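Local coordinates for protein SYE1 (Shewanella oneidensis, PDB 4AWT) that binds flavin mononucleotide and, as a member of the Old Yellow Enzyme family, probably reduces carbon-carbon double bonds with electrons from NADH or NADPH, at residues A[323-326]-A[331-334]; A[47-52]-A[88-93]; A[205-210]-A[248-253]. The protein carries 1 engineered substitution. One frame throughout, in Å; residues are numbered along the deposited sequence.

Contact 1 (A[323-326]-A[331-334]); sequences RPFI and LPER. With FMN (flavin mononucleotide), chain B; SO4 (sulfate ion), chain C.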
loop_
_atom_site.group_PDB
_atom_site.type_symbol
_atom_site.label_atom_id
_atom_site.label_comp_id
_atom_site.label_asym_id
_atom_site.label_seq_id
_atom_site.Cartn_x
_atom_site.Cartn_y
_atom_site.Cartn_z
ATOM N N ARG A 323 8.830 4.888 7.781
ATOM C CA ARG A 323 9.268 6.146 8.415
ATOM C C ARG A 323 10.729 6.423 8.179
ATOM O O ARG A 323 11.073 7.579 7.862
ATOM C CB ARG A 323 8.801 6.177 9.871
ATOM C CG ARG A 323 7.303 6.428 9.923
ATOM C CD ARG A 323 6.638 6.078 11.237
ATOM N NE ARG A 323 6.480 4.648 11.382
ATOM C CZ ARG A 323 5.759 4.100 12.337
ATOM N NH1 ARG A 323 5.154 4.889 13.235
ATOM N NH2 ARG A 323 5.608 2.767 12.395
ATOM N N PRO A 324 11.647 5.453 8.272
ATOM C CA PRO A 324 13.049 5.805 8.024
ATOM C C PRO A 324 13.315 6.288 6.601
ATOM O O PRO A 324 14.207 7.096 6.394
ATOM C CB PRO A 324 13.803 4.503 8.312
ATOM C CG PRO A 324 12.922 3.818 9.365
ATOM C CD PRO A 324 11.509 4.098 8.869
ATOM N N PHE A 325 12.562 5.795 5.605
ATOM C CA PHE A 325 12.774 6.284 4.242
ATOM C C PHE A 325 12.292 7.706 4.035
ATOM O O PHE A 325 12.754 8.388 3.146
ATOM C CB PHE A 325 12.124 5.341 3.212
ATOM C CG PHE A 325 13.108 4.632 2.319
ATOM C CD1 PHE A 325 14.082 5.341 1.646
ATOM C CD2 PHE A 325 13.059 3.257 2.178
ATOM C CE1 PHE A 325 14.971 4.713 0.806
ATOM C CE2 PHE A 325 13.949 2.612 1.323
ATOM C CZ PHE A 325 14.904 3.351 0.643
ATOM N N ILE A 326 11.359 8.183 4.855
ATOM C CA ILE A 326 10.947 9.565 4.686
ATOM C C ILE A 326 12.124 10.494 4.926
ATOM O O ILE A 326 12.348 11.411 4.152
ATOM C CB ILE A 326 9.783 9.838 5.633
ATOM C CG1 ILE A 326 8.584 9.014 5.153
ATOM C CG2 ILE A 326 9.473 11.320 5.793
ATOM C CD1 ILE A 326 7.420 9.143 6.134
ATOM N N LEU A 331 18.697 5.746 2.694
ATOM C CA LEU A 331 18.564 4.769 3.747
ATOM C C LEU A 331 19.386 3.535 3.499
ATOM O O LEU A 331 20.064 3.060 4.433
ATOM C CB LEU A 331 17.079 4.413 3.966
ATOM C CG LEU A 331 16.864 3.410 5.087
ATOM C CD1 LEU A 331 17.217 3.951 6.443
ATOM C CD2 LEU A 331 15.420 2.933 5.065
ATOM N N PRO A 332 19.410 2.944 2.300
ATOM C CA PRO A 332 20.215 1.714 2.115
ATOM C C PRO A 332 21.687 1.940 2.502
ATOM O O PRO A 332 22.251 1.111 3.248
ATOM C CB PRO A 332 19.997 1.354 0.666
ATOM C CG PRO A 332 18.606 1.920 0.348
ATOM C CD PRO A 332 18.608 3.243 1.095
ATOM N N GLU A 333 22.295 2.986 2.025
ATOM C CA GLU A 333 23.703 3.248 2.376
ATOM C C GLU A 333 23.887 3.385 3.846
ATOM O O GLU A 333 24.872 2.931 4.423
ATOM C CB GLU A 333 24.201 4.478 1.628
ATOM C CG GLU A 333 25.667 4.748 1.776
ATOM C CD GLU A 333 26.551 3.880 0.935
ATOM O OE1 GLU A 333 26.064 2.957 0.229
ATOM O OE2 GLU A 333 27.774 4.006 1.030
ATOM N N ARG A 334 22.952 4.065 4.527
ATOM C CA ARG A 334 23.059 4.230 5.953
ATOM C C ARG A 334 22.933 2.905 6.677
ATOM O O ARG A 334 23.705 2.631 7.617
ATOM C CB ARG A 334 22.022 5.219 6.492
ATOM C CG ARG A 334 22.125 6.593 5.916
ATOM C CD ARG A 334 21.280 7.581 6.678
ATOM N NE ARG A 334 21.150 8.827 5.982
ATOM C CZ ARG A 334 21.063 10.041 6.532
ATOM N NH1 ARG A 334 21.287 10.246 7.824
ATOM N NH2 ARG A 334 20.794 11.050 5.755
HETATM N N1 FMN B . 0.698 2.082 3.835
HETATM C C2 FMN B . 0.091 1.796 2.689
HETATM O O2 FMN B . -0.151 0.609 2.342
HETATM N N3 FMN B . -0.295 2.815 1.831
HETATM C C4 FMN B . -0.077 4.155 2.106
HETATM O O4 FMN B . -0.364 5.008 1.225
HETATM C C4A FMN B . 0.458 4.442 3.360
HETATM N N5 FMN B . 0.626 5.764 3.768
HETATM C C5A FMN B . 1.545 6.008 4.825
HETATM C C6 FMN B . 1.953 7.291 5.093
HETATM C C7 FMN B . 2.887 7.579 6.116
HETATM C C7M FMN B . 3.379 8.998 6.266
HETATM C C8 FMN B . 3.343 6.547 6.880
HETATM C C8M FMN B . 4.369 6.760 7.974
HETATM C C9 FMN B . 2.921 5.226 6.623
HETATM C C9A FMN B . 2.028 4.940 5.589
HETATM N N10 FMN B . 1.650 3.614 5.289
HETATM C C10 FMN B . 0.922 3.365 4.141
HETATM C "C1'" FMN B . 2.220 2.510 6.067
HETATM C "C2'" FMN B . 3.681 2.193 5.702
HETATM O "O2'" FMN B . 3.763 1.620 4.408
HETATM C "C3'" FMN B . 4.316 1.196 6.652
HETATM O "O3'" FMN B . 3.715 -0.086 6.558
HETATM C "C4'" FMN B . 4.335 1.630 8.130
HETATM O "O4'" FMN B . 4.733 2.984 8.276
HETATM C "C5'" FMN B . 5.153 0.694 8.999
HETATM O "O5'" FMN B . 6.535 0.685 8.605
HETATM P P FMN B . 7.603 1.577 9.425
HETATM O O1P FMN B . 7.257 3.019 9.151
HETATM O O2P FMN B . 7.458 1.224 10.889
HETATM O O3P FMN B . 8.923 1.161 8.824
HETATM S S SO4 C . 6.952 7.678 14.885
HETATM O O1 SO4 C . 5.667 7.608 14.040
HETATM O O2 SO4 C . 6.773 6.879 16.050
HETATM O O3 SO4 C . 8.030 6.808 14.158
HETATM O O4 SO4 C . 7.573 8.969 14.942
#

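Contact 2 (A[47-52]-A[88-93]); sequences QRASAG and EAVHAK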
loop_
_atom_site.group_PDB
_atom_site.type_symbol
_atom_site.label_atom_id
_atom_site.label_comp_id
_atom_site.label_asym_id
_atom_site.label_seq_id
_atom_site.Cartn_x
_atom_site.Cartn_y
_atom_site.Cartn_z
ATOM N N GLN A 47 15.104 10.305 -5.432
ATOM C CA GLN A 47 16.069 10.397 -4.336
ATOM C C GLN A 47 16.204 9.110 -3.560
ATOM O O GLN A 47 17.213 8.919 -2.882
ATOM C CB GLN A 47 15.661 11.495 -3.367
ATOM C CG GLN A 47 15.895 12.920 -3.848
ATOM C CD GLN A 47 15.438 13.960 -2.869
ATOM O OE1 GLN A 47 15.857 15.182 -3.028
ATOM N NE2 GLN A 47 14.691 13.677 -1.930
ATOM N N ARG A 48 15.180 8.262 -3.595
ATOM C CA ARG A 48 15.081 7.045 -2.788
ATOM C C ARG A 48 15.273 5.778 -3.613
ATOM O O ARG A 48 15.062 4.676 -3.131
ATOM C CB ARG A 48 13.748 7.083 -2.018
ATOM C CG ARG A 48 13.807 8.146 -0.936
ATOM C CD ARG A 48 12.460 8.668 -0.429
ATOM N NE ARG A 48 12.657 9.658 0.612
ATOM C CZ ARG A 48 13.142 10.863 0.394
ATOM N NH1 ARG A 48 13.282 11.323 -0.814
ATOM N NH2 ARG A 48 13.497 11.634 1.428
ATOM N N ALA A 49 15.731 5.940 -4.850
ATOM C CA ALA A 49 15.806 4.843 -5.819
ATOM C C ALA A 49 16.994 3.938 -5.611
ATOM O O ALA A 49 17.185 3.010 -6.433
ATOM C CB ALA A 49 15.720 5.428 -7.218
ATOM N N SER A 50 17.756 4.075 -4.529
ATOM C CA SER A 50 18.691 3.038 -4.136
ATOM C C SER A 50 17.984 1.880 -3.438
ATOM O O SER A 50 18.607 0.850 -3.211
ATOM C CB SER A 50 19.839 3.585 -3.295
ATOM O OG SER A 50 19.381 4.053 -2.065
ATOM N N ALA A 51 16.692 2.028 -3.089
ATOM C CA ALA A 51 15.909 0.879 -2.696
ATOM C C ALA A 51 15.965 -0.180 -3.790
ATOM O O ALA A 51 16.078 0.127 -4.963
ATOM C CB ALA A 51 14.464 1.311 -2.490
ATOM N N GLY A 52 15.766 -1.424 -3.397
ATOM C CA GLY A 52 15.575 -2.475 -4.382
ATOM C C GLY A 52 14.247 -2.342 -5.131
ATOM O O GLY A 52 14.157 -2.599 -6.322
ATOM N N GLU A 88 9.654 7.643 -14.932
ATOM C CA GLU A 88 10.836 7.971 -15.718
ATOM C C GLU A 88 12.010 8.343 -14.818
ATOM O O GLU A 88 13.149 7.925 -15.042
ATOM C CB GLU A 88 10.553 9.099 -16.721
ATOM C CG GLU A 88 9.694 8.674 -17.876
ATOM C CD GLU A 88 10.308 7.650 -18.773
ATOM O OE1 GLU A 88 11.527 7.827 -19.096
ATOM O OE2 GLU A 88 9.646 6.655 -19.127
ATOM N N ALA A 89 11.729 9.171 -13.812
ATOM C CA ALA A 89 12.801 9.607 -12.927
ATOM C C ALA A 89 13.395 8.441 -12.154
ATOM O O ALA A 89 14.614 8.299 -12.014
ATOM C CB ALA A 89 12.273 10.675 -11.990
ATOM N N VAL A 90 12.537 7.587 -11.623
ATOM C CA VAL A 90 12.968 6.430 -10.870
ATOM C C VAL A 90 13.750 5.435 -11.749
ATOM O O VAL A 90 14.804 4.923 -11.358
ATOM C CB VAL A 90 11.769 5.766 -10.188
ATOM C CG1 VAL A 90 12.129 4.413 -9.605
ATOM C CG2 VAL A 90 11.225 6.693 -9.108
ATOM N N HIS A 91 13.242 5.183 -12.941
ATOM C CA HIS A 91 13.930 4.257 -13.831
ATOM C C HIS A 91 15.280 4.826 -14.279
ATOM O O HIS A 91 16.205 4.007 -14.500
ATOM C CB HIS A 91 13.059 3.979 -15.046
ATOM C CG HIS A 91 11.939 3.048 -14.689
ATOM N ND1 HIS A 91 10.691 3.091 -15.275
ATOM C CD2 HIS A 91 11.866 2.069 -13.802
ATOM C CE1 HIS A 91 9.943 2.144 -14.752
ATOM N NE2 HIS A 91 10.605 1.488 -13.865
ATOM N N ALA A 92 15.412 6.118 -14.384
ATOM C CA ALA A 92 16.717 6.704 -14.735
ATOM C C ALA A 92 17.769 6.417 -13.663
ATOM O O ALA A 92 18.949 6.412 -13.958
ATOM C CB ALA A 92 16.571 8.189 -14.955
ATOM N N LYS A 93 17.332 6.145 -12.437
ATOM C CA LYS A 93 18.206 5.749 -11.361
ATOM C C LYS A 93 18.453 4.271 -11.268
ATOM O O LYS A 93 19.297 3.766 -10.498
ATOM C CB LYS A 93 17.693 6.112 -9.976
ATOM C CG LYS A 93 17.383 7.583 -9.904
ATOM C CD LYS A 93 18.535 8.533 -10.282
ATOM C CE LYS A 93 18.072 9.946 -9.871
ATOM N NZ LYS A 93 19.163 10.890 -10.244
HETATM O O HOH W 1 19.564 3.380 -7.877
#

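Contact 3 (A[205-210]-A[248-253]); sequences GSLENR and PILTYT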
loop_
_atom_site.group_PDB
_atom_site.type_symbol
_atom_site.label_atom_id
_atom_site.label_comp_id
_atom_site.label_asym_id
_atom_site.label_seq_id
_atom_site.Cartn_x
_atom_site.Cartn_y
_atom_site.Cartn_z
ATOM N N GLY A 205 -19.972 -13.718 5.500
ATOM C CA GLY A 205 -20.109 -14.775 6.475
ATOM C C GLY A 205 -18.939 -15.735 6.477
ATOM O O GLY A 205 -17.925 -15.574 7.211
ATOM N N SER A 206 -19.085 -16.713 5.598
ATOM C CA SER A 206 -18.016 -17.708 5.626
ATOM C C SER A 206 -16.655 -17.165 5.210
ATOM O O SER A 206 -16.571 -16.095 4.613
ATOM C CB SER A 206 -18.378 -18.849 4.692
ATOM O OG SER A 206 -18.245 -18.415 3.331
ATOM N N LEU A 207 -15.639 -17.917 5.517
ATOM C CA LEU A 207 -14.282 -17.519 5.110
ATOM C C LEU A 207 -14.176 -17.432 3.604
ATOM O O LEU A 207 -13.660 -16.445 3.070
ATOM C CB LEU A 207 -13.299 -18.551 5.686
ATOM C CG LEU A 207 -11.851 -18.309 5.256
ATOM C CD1 LEU A 207 -11.360 -16.898 5.576
ATOM C CD2 LEU A 207 -11.015 -19.417 5.923
ATOM N N GLU A 208 -14.656 -18.439 2.884
ATOM C CA GLU A 208 -14.629 -18.403 1.430
ATOM C C GLU A 208 -15.309 -17.146 0.924
ATOM O O GLU A 208 -14.824 -16.468 -0.009
ATOM C CB GLU A 208 -15.378 -19.639 0.898
ATOM C CG GLU A 208 -15.493 -19.740 -0.598
ATOM C CD GLU A 208 -16.429 -20.776 -1.155
ATOM O OE1 GLU A 208 -16.609 -21.883 -0.590
ATOM O OE2 GLU A 208 -17.035 -20.544 -2.242
ATOM N N ASN A 209 -16.458 -16.812 1.492
ATOM C CA ASN A 209 -17.204 -15.643 1.032
ATOM C C ASN A 209 -16.454 -14.363 1.330
ATOM O O ASN A 209 -16.455 -13.431 0.524
ATOM C CB ASN A 209 -18.568 -15.644 1.627
ATOM C CG ASN A 209 -19.505 -16.663 1.044
ATOM O OD1 ASN A 209 -19.144 -17.430 0.150
ATOM N ND2 ASN A 209 -20.723 -16.652 1.533
ATOM N N ARG A 210 -15.844 -14.274 2.519
ATOM C CA ARG A 210 -15.126 -13.042 2.888
ATOM C C ARG A 210 -13.894 -12.864 2.012
ATOM O O ARG A 210 -13.519 -11.674 1.813
ATOM C CB ARG A 210 -14.724 -13.076 4.347
ATOM C CG ARG A 210 -15.881 -12.829 5.286
ATOM C CD ARG A 210 -15.469 -12.795 6.753
ATOM N NE ARG A 210 -15.149 -14.105 7.296
ATOM C CZ ARG A 210 -13.981 -14.616 7.642
ATOM N NH1 ARG A 210 -12.844 -13.939 7.486
ATOM N NH2 ARG A 210 -13.937 -15.851 8.139
ATOM N N PRO A 248 -7.761 -14.560 12.761
ATOM C CA PRO A 248 -6.888 -14.058 11.679
ATOM C C PRO A 248 -5.863 -15.053 11.237
ATOM O O PRO A 248 -5.462 -14.995 10.064
ATOM C CB PRO A 248 -6.290 -12.770 12.295
ATOM C CG PRO A 248 -6.452 -12.963 13.765
ATOM C CD PRO A 248 -7.682 -13.750 13.948
ATOM N N ILE A 249 -5.399 -15.973 12.078
ATOM C CA ILE A 249 -4.462 -16.968 11.553
ATOM C C ILE A 249 -5.097 -17.790 10.473
ATOM O O ILE A 249 -4.462 -18.055 9.434
ATOM C CB ILE A 249 -3.866 -17.825 12.690
ATOM C CG1 ILE A 249 -3.211 -16.886 13.709
ATOM C CG2 ILE A 249 -2.871 -18.840 12.173
ATOM C CD1 ILE A 249 -2.285 -17.556 14.681
ATOM N N LEU A 250 -6.354 -18.229 10.673
ATOM C CA LEU A 250 -7.032 -19.005 9.648
ATOM C C LEU A 250 -7.281 -18.120 8.421
ATOM O O LEU A 250 -7.000 -18.500 7.303
ATOM C CB LEU A 250 -8.329 -19.586 10.206
ATOM C CG LEU A 250 -9.158 -20.350 9.203
ATOM C CD1 LEU A 250 -8.468 -21.543 8.581
ATOM C CD2 LEU A 250 -10.449 -20.777 9.883
ATOM N N THR A 251 -7.869 -16.947 8.666
ATOM C CA THR A 251 -8.284 -16.096 7.540
ATOM C C THR A 251 -7.090 -15.763 6.649
ATOM O O THR A 251 -7.172 -15.829 5.439
ATOM C CB THR A 251 -8.908 -14.820 8.049
ATOM O OG1 THR A 251 -10.095 -15.159 8.760
ATOM C CG2 THR A 251 -9.228 -13.825 6.937
ATOM N N TYR A 252 -5.983 -15.362 7.283
ATOM C CA TYR A 252 -4.842 -14.839 6.534
ATOM C C TYR A 252 -3.941 -15.924 6.009
ATOM O O TYR A 252 -3.323 -15.731 4.951
ATOM C CB TYR A 252 -4.119 -13.733 7.316
ATOM C CG TYR A 252 -4.937 -12.477 7.280
ATOM C CD1 TYR A 252 -5.938 -12.187 8.182
ATOM C CD2 TYR A 252 -4.745 -11.561 6.237
ATOM C CE1 TYR A 252 -6.699 -11.048 8.076
ATOM C CE2 TYR A 252 -5.494 -10.429 6.129
ATOM C CZ TYR A 252 -6.486 -10.159 7.055
ATOM O OH TYR A 252 -7.201 -8.992 6.893
ATOM N N THR A 253 -3.864 -17.096 6.653
ATOM C CA THR A 253 -3.210 -18.245 6.025
ATOM C C THR A 253 -3.982 -18.626 4.769
ATOM O O THR A 253 -3.424 -18.928 3.730
ATOM C CB THR A 253 -3.042 -19.400 7.021
ATOM O OG1 THR A 253 -2.207 -18.938 8.150
ATOM C CG2 THR A 253 -2.362 -20.569 6.437
HETATM O O HOH W 2 -11.877 -16.895 9.745
#

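Contact 1 (A[323-326]-A[331-334])
Phe325, Pro324 and Leu331 make most of the apolar contact between two short helices, joined by a turn, that meet near the flavin phosphate. Leu331 lies across one face of the Phe325 ring: its CB stands 4.0 Å from the centroid of that ring, only 17° off the normal, a CH-pi contact. On the same face, Leu331 CD2 comes within 3.7 Å of Phe325 CD2. The other branch of the leucine turns to the proline, with Leu331 CD1 3.9 Å from Pro324 CB. At the far end of the ring, Pro332 crosses the aromatic side chain at about a right angle and sets its CD 3.7 Å from Phe325 CZ. A chi1 of -114°, well away from a staggered value, turns the ring to meet both residues. Ile20 and Met22 of strand 20-22 also touch Phe325, tying the helix pair to the barrel wall.

The polar grip on the cofactor comes from Arg323, at the start of the first helix. Arg323 grips FMN O1P twice, through its backbone N at 2.8 Å and its NE at 2.9 Å. Beside that pair, Arg323 NH2 gives a bond of 2.8 Å to FMN O2P, so the guanidinium meets the phosphate edge-on with the phosphorus in its plane. Its NH1 turns instead to a sulfate ion, probably from the crystallisation liquor, which Arg301 also binds. With Gly322 N and Arg301 N contributing further bonds to FMN, this is a phosphate-binding site characteristic of flavin-binding TIM barrels, formed at the N-terminus of the short helix after strand 318-320.

Contact 2 (A[47-52]-A[88-93])
The carbonyl oxygens of Ala49 and Lys93 are joined by one water, which is hydrogen-bonded to both. The water oxygen lies 2.8 Å from Ala49 O and 2.7 Å from Lys93 O, and so ties the backbones of the two segments together where they have no direct polar bond.

Behind this bridge the contact is apolar and narrow. Ala49 points its methyl at the other segment and, in the lysine conformer described, its CB stands 3.5 Å from Lys93 CB. Lys93 CG follows at 3.8 Å from the same methyl carbon, Ala49 CB. The lysine chain then bends at chi2 (-55°) and carries its amino group away from Ala49, to a polyether molecule probably from the crystallisation liquor. Val90 adds a looser touch, with CG1 4.4 Å from Ala49 CB, and both residues also pack on Cys95.

Local backbone bonds hold the two approaching surfaces. Ala49 is an inner residue of a type I beta turn from Arg48 to Ala51, closed by Ala51 N to Arg48 O at 3.1 Å. On the other side, Lys93 N donates to Val90 O at 3.0 Å, fixing the backbone at Lys93. Alongside, Ala89 and Lys93 rest on Ala46 of helix 39-46, while Val90 reaches Tyr45.

The segments precede strands 53-60 and 96-102, neighbours in the parallel sheet, and their close approach between a beta turn and helix 77-92 is outer-layer packing of a (beta/alpha)8 barrel.

Contact 3 (A[205-210]-A[248-253])
With chi1 at 176°, Leu207 swings its CG to the side opposite the backbone N and carries its two methyls to Thr251 and Leu250, while Arg210, bent at chi3 (-73°), brings its guanidinium to the Thr251 hydroxyl. Leu207 meets its partners obliquely: Leu207 CD1 lies 3.7 Å from Thr251 CA, and Leu207 CD2 lies 3.9 Å from Leu250 CG.

In the conformer described, Arg210 NH1 donates a long but nearly straight bond to Thr251 OG1, 3.3 Å at 169°, with the oxygen in the guanidinium plane. A water bridges the same two groups, accepting from Arg210 NH2 at 2.8 Å and donating to Thr251 OG1 at 2.7 Å. Arg210 NH1 also bonds to Ile192 O, and Arg210 NH2 is hydrogen-bonded to a bound ethyl hydrogen carbonate. The threonine hydroxyl bonds to Asp245 too. A valine in place of Thr251 would probably leave the bridging water and Arg210 NH1 each without a partner on helix 248-261, and cost Asp245 its bond to this hydroxyl.

In the conformer described, Ser206 OG accepts from Asn209 N at 3.0 Å, a serine N-cap of helix 207-210. A small capped helix thus packs against the first turn of helix 248-261, and the 205-210 segment lines the pocket of the ethyl hydrogen carbonate, on the periphery of the TIM barrel and away from the flavin.

Overall arrangement
Along the chain the order is contact 2, contact 3, contact 1, each closing before the next opens, all around one eight-stranded parallel barrel. Contacts 1 and 2 are neighbours, their centres about 14 Å apart, and they touch: Arg48 reaches the carbonyl oxygens of Phe325 and Ile326, and Pro332 packs on Ser50. Strand 318-320, which precedes the helices of contact 1, closes the barrel against strand 20-22, next to 53-60. Contact 3 lies across the chain's centre, about 35 Å from contact 1 and 37 Å from contact 2, centre to centre. Of the three, contact 1 touches the flavin; contact 2 packs the helical layer and contact 3 lies beside a bound ethyl hydrogen carbonate.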